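Local coordinates for protein dipeptidase AC. Metallo peptidase. MEROPS family M19 (Rhodobacter sphaeroides, PDB 3LY0) that probably hydrolyses dipeptides as a zinc metallopeptidase, and here binds two zinc ions and a phosphinate mimic of L-Ala-D-Ala, at residues 244-248 and 249-253; 290-293 and 294-298. One frame throughout, in Å; residues are numbered along the deposited sequence.

Contact 1 comes first along the chain, contact 2 about forty residues later, and their centres lie 11 Å apart. Contact 1 starts in the loop after strand 230-231 and runs into helix 248-256. Contact 2 covers the last turns of helix 283-296 and the two residues after it. Strand 260-263 lies between the two helices in sequence, and strands 230-231, 260-263 and 301-303 form a parallel sheet of this TIM-barrel-clan domain. The helices touch directly: Leu251 packs on Leu292 and Leu296, and Asp248 hydrogen-bonds to His291 and makes a long, weak ion pair with Arg295. Residues 244-248 thus join the inhibitor pocket to this helix pair on the barrel's outside.

Contact 1 of 2, residues 244-248 and 249-253; sequences RNLTD and RQLAM. With LY0 ((2R)-3-[(R)-[(1R)-1-aminoethyl](hydroxy)phosphoryl]-2-methylpropanoic acid), chain C.
A capping box formed by Thr247 and Gln250 starts helix 248-256, a few residues after Arg244 of the inhibitor pocket. Thr247 is the N-cap. Thr247 OG1 accepts from Gln250 N at 3.1 Å. The return bond runs from Thr247 N to Gln250 OE1, 2.9 Å long, and lies in the carbonyl plane on a lone pair of OE1. Gln250 CG sits beside its own backbone N (chi1 -71°), and the extended chain beyond it carries OE1 back to Thr247. Gln250 crosses Leu246 at about a right angle, with Gln250 OE1 3.8 Å from Leu246 CD2. The first helical turn is closed by Leu251 N to Thr247 O and Ala252 N to Asp248 O. A water bridges Thr247 OG1 and Arg249 NE, accepting from NE. An alanine in place of Gln250 would probably leave Thr247 N without its side-chain acceptor and open a gap beside Leu246 CD2. At the other end, Arg244 grips the inhibitor carboxylate with two bonds. Arg244 NE gives to O61 of LY0 at 2.7 Å, and Arg244 NH2 gives to O62 of LY0 at 3.0 Å. Arg244 NH2 also bonds to the backbone O of His233, a residue whose side chain binds zinc. Leu246 CB meets Leu251 CD2 at 3.9 Å. Gln250 packs on Phe218 of helix 215-224, Arg249 pairs with Glu215 and Asp219 there, and Leu251 faces helix 283-296.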
# COMPACT_ATOMS: atom_id res chain seq x y z
N ARG A 244 11.03 -6.48 -3.54
CA ARG A 244 9.72 -5.82 -3.44
C ARG A 244 9.41 -4.85 -4.58
O ARG A 244 8.26 -4.42 -4.74
CB ARG A 244 9.59 -5.14 -2.09
CG ARG A 244 9.09 -6.07 -1.00
CD ARG A 244 7.58 -6.29 -1.12
NE ARG A 244 6.81 -5.17 -0.57
CZ ARG A 244 6.16 -4.25 -1.28
NH1 ARG A 244 6.17 -4.26 -2.61
NH2 ARG A 244 5.47 -3.31 -0.64
N ASN A 245 10.43 -4.48 -5.35
CA ASN A 245 10.24 -3.50 -6.43
C ASN A 245 9.88 -4.13 -7.78
O ASN A 245 9.86 -5.36 -7.92
CB ASN A 245 11.47 -2.59 -6.51
CG ASN A 245 11.52 -1.59 -5.37
OD1 ASN A 245 10.50 -1.33 -4.71
ND2 ASN A 245 12.68 -1.02 -5.13
N LEU A 246 9.58 -3.28 -8.75
CA LEU A 246 9.04 -3.71 -10.03
C LEU A 246 10.08 -3.55 -11.13
O LEU A 246 10.68 -2.49 -11.27
CB LEU A 246 7.79 -2.88 -10.38
CG LEU A 246 6.57 -3.10 -9.48
CD1 LEU A 246 5.58 -1.96 -9.63
CD2 LEU A 246 5.91 -4.43 -9.77
N THR A 247 10.27 -4.59 -11.93
CA THR A 247 11.20 -4.50 -13.06
C THR A 247 10.58 -3.70 -14.19
O THR A 247 9.37 -3.45 -14.22
CB THR A 247 11.55 -5.89 -13.61
OG1 THR A 247 10.40 -6.45 -14.26
CG2 THR A 247 12.00 -6.82 -12.49
N ASP A 248 11.42 -3.27 -15.13
CA ASP A 248 10.91 -2.51 -16.27
C ASP A 248 9.90 -3.31 -17.07
O ASP A 248 8.94 -2.75 -17.61
CB ASP A 248 12.06 -2.02 -17.16
CG ASP A 248 12.83 -0.86 -16.55
OD1 ASP A 248 12.42 -0.35 -15.49
OD2 ASP A 248 13.85 -0.46 -17.15
N ARG A 249 10.10 -4.63 -17.14
CA ARG A 249 9.16 -5.50 -17.83
C ARG A 249 7.81 -5.46 -17.13
O ARG A 249 6.77 -5.36 -17.77
CB ARG A 249 9.68 -6.93 -17.88
CG ARG A 249 8.83 -7.84 -18.77
CD ARG A 249 9.20 -9.30 -18.63
NE ARG A 249 8.93 -9.78 -17.27
CZ ARG A 249 7.76 -10.27 -16.87
NH1 ARG A 249 6.75 -10.37 -17.73
NH2 ARG A 249 7.61 -10.67 -15.62
N GLN A 250 7.83 -5.53 -15.80
CA GLN A 250 6.60 -5.43 -15.04
C GLN A 250 5.93 -4.05 -15.21
O GLN A 250 4.71 -3.94 -15.38
CB GLN A 250 6.87 -5.70 -13.56
CG GLN A 250 7.20 -7.15 -13.25
CD GLN A 250 7.54 -7.35 -11.79
OE1 GLN A 250 8.48 -6.75 -11.29
NE2 GLN A 250 6.75 -8.16 -11.10
N LEU A 251 6.74 -3.00 -15.18
CA LEU A 251 6.21 -1.66 -15.39
C LEU A 251 5.52 -1.55 -16.76
O LEU A 251 4.48 -0.90 -16.89
CB LEU A 251 7.31 -0.60 -15.25
CG LEU A 251 7.94 -0.44 -13.87
CD1 LEU A 251 9.08 0.56 -13.93
CD2 LEU A 251 6.91 0.00 -12.83
N ALA A 252 6.12 -2.15 -17.79
CA ALA A 252 5.55 -2.07 -19.13
C ALA A 252 4.18 -2.75 -19.18
O ALA A 252 3.27 -2.27 -19.84
CB ALA A 252 6.50 -2.69 -20.15
N MET A 253 4.05 -3.86 -18.47
CA MET A 253 2.77 -4.56 -18.41
C MET A 253 1.73 -3.72 -17.66
O MET A 253 0.57 -3.64 -18.07
CB MET A 253 2.98 -5.93 -17.78
CG MET A 253 4.01 -6.77 -18.54
SD MET A 253 4.76 -8.13 -17.63
CE MET A 253 3.32 -9.11 -17.29
P LY0 C . 4.20 -3.52 4.99
C1 LY0 C . 4.35 -4.86 7.43
N1 LY0 C . 2.14 -4.11 6.59
C2 LY0 C . 3.56 -3.82 6.67
C4 LY0 C . 5.88 -2.76 5.07
C5 LY0 C . 6.92 -3.40 4.19
C6 LY0 C . 6.44 -3.64 2.79
C7 LY0 C . 8.28 -2.77 4.29
O31 LY0 C . 3.20 -2.61 4.32
O32 LY0 C . 4.23 -4.88 4.21
O61 LY0 C . 7.15 -4.45 1.98
O62 LY0 C . 5.38 -3.13 2.37
O HOH W 1 10.95 -8.88 -15.31

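Contact 2 of 2, residues 290-293 and 294-298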
# COMPACT_ATOMS: atom_id res chain seq x y z
N ASP A 290 11.02 9.75 -11.12
CA ASP A 290 11.35 9.98 -12.52
C ASP A 290 11.28 8.70 -13.32
O ASP A 290 10.77 8.67 -14.43
CB ASP A 290 12.77 10.54 -12.67
CG ASP A 290 12.86 12.04 -12.40
OD1 ASP A 290 11.82 12.73 -12.29
OD2 ASP A 290 14.01 12.53 -12.31
N HIS A 291 11.84 7.63 -12.77
CA HIS A 291 11.87 6.36 -13.49
C HIS A 291 10.46 5.82 -13.71
O HIS A 291 10.12 5.37 -14.80
CB HIS A 291 12.74 5.32 -12.77
CG HIS A 291 13.03 4.12 -13.61
ND1 HIS A 291 14.15 4.03 -14.41
CD2 HIS A 291 12.35 2.97 -13.79
CE1 HIS A 291 14.14 2.87 -15.04
NE2 HIS A 291 13.06 2.20 -14.68
N LEU A 292 9.65 5.88 -12.66
CA LEU A 292 8.27 5.41 -12.75
C LEU A 292 7.47 6.26 -13.74
O LEU A 292 6.77 5.71 -14.59
CB LEU A 292 7.60 5.43 -11.38
CG LEU A 292 8.18 4.43 -10.37
CD1 LEU A 292 7.61 4.70 -8.99
CD2 LEU A 292 7.87 3.00 -10.78
N ILE A 293 7.59 7.58 -13.64
CA ILE A 293 6.86 8.47 -14.52
C ILE A 293 7.27 8.27 -15.97
O ILE A 293 6.44 8.26 -16.88
CB ILE A 293 7.03 9.94 -14.10
CG1 ILE A 293 6.35 10.17 -12.75
CG2 ILE A 293 6.43 10.88 -15.15
CD1 ILE A 293 6.72 11.45 -12.06
N ASP A 294 8.57 8.12 -16.20
CA ASP A 294 9.07 7.94 -17.56
C ASP A 294 8.52 6.69 -18.24
O ASP A 294 8.18 6.72 -19.42
CB ASP A 294 10.60 7.89 -17.55
CG ASP A 294 11.17 7.88 -18.95
OD1 ASP A 294 11.34 6.77 -19.51
OD2 ASP A 294 11.44 8.97 -19.49
N ARG A 295 8.44 5.59 -17.50
CA ARG A 295 8.03 4.33 -18.10
C ARG A 295 6.51 4.11 -18.03
O ARG A 295 5.91 3.61 -18.98
CB ARG A 295 8.78 3.16 -17.45
CG ARG A 295 10.31 3.30 -17.45
CD ARG A 295 10.88 3.69 -18.81
NE ARG A 295 12.31 4.02 -18.74
CZ ARG A 295 13.30 3.17 -19.02
NH1 ARG A 295 13.03 1.93 -19.41
NH2 ARG A 295 14.56 3.56 -18.91
N LEU A 296 5.90 4.49 -16.92
CA LEU A 296 4.45 4.28 -16.77
C LEU A 296 3.61 5.37 -17.42
O LEU A 296 2.46 5.12 -17.81
CB LEU A 296 4.09 4.19 -15.29
CG LEU A 296 4.66 2.99 -14.56
CD1 LEU A 296 4.51 3.20 -13.06
CD2 LEU A 296 3.96 1.71 -15.03
N GLY A 297 4.16 6.57 -17.51
CA GLY A 297 3.41 7.72 -17.96
C GLY A 297 2.93 8.54 -16.78
O GLY A 297 2.76 8.02 -15.67
N GLU A 298 2.69 9.83 -17.02
CA GLU A 298 2.32 10.76 -15.97
C GLU A 298 1.00 10.45 -15.29
O GLU A 298 0.76 10.93 -14.19
CB GLU A 298 2.23 12.19 -16.53
CG GLU A 298 3.56 12.82 -16.92
CD GLU A 298 3.39 14.25 -17.39
OE1 GLU A 298 2.24 14.68 -17.62
OE2 GLU A 298 4.42 14.95 -17.53
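Arg295 crosses His291 one helical turn away, where helix 283-296 of this TIM-barrel-clan domain nears its C-terminal end. The arginine can be followed outward. Arg295 CB lies 3.7 Å from His291 O. Arg295 CG is closer to His291 O, at 3.4 Å, and also comes over one face of the imidazole. The chain bends at chi2 (-49°), which swings its outer part along the ring. Arg295 NE forms a salt bridge with Asp294 OD1 at 3.0 Å. CZ and NH2 reach His291 CE1, which sits above one guanidinium face, offset toward its rim. Ring and guanidinium planes are 32° apart, so the two groups overlap only at a slant. NH1 makes a long, weak ion pair with Asp248 of helix 248-256. The same aspartate hydrogen-bonds to His291 NE2, which would tend to fix the turn of the ring.

The buried side of the helix is apolar. Leu292 and Leu296 lie side by side and point the same way, with CD2 of Leu292 4.1 Å from CD1 of Leu296. Both pack on Leu251 and on Val301 of strand 301-303. On another side, Ile293 CG2 meets the CG of Glu298.

Backbone bonds link Asp294 N to Asp290 O, Arg295 N to His291 O, and Leu296 N to Leu292 O. Gly297 then leaves the helix with positive phi (99°), where a CB would jam against the carbonyl O of Leu296. Gly297 N still bonds to Ile293 O at 2.9 Å, from above the carbonyl plane.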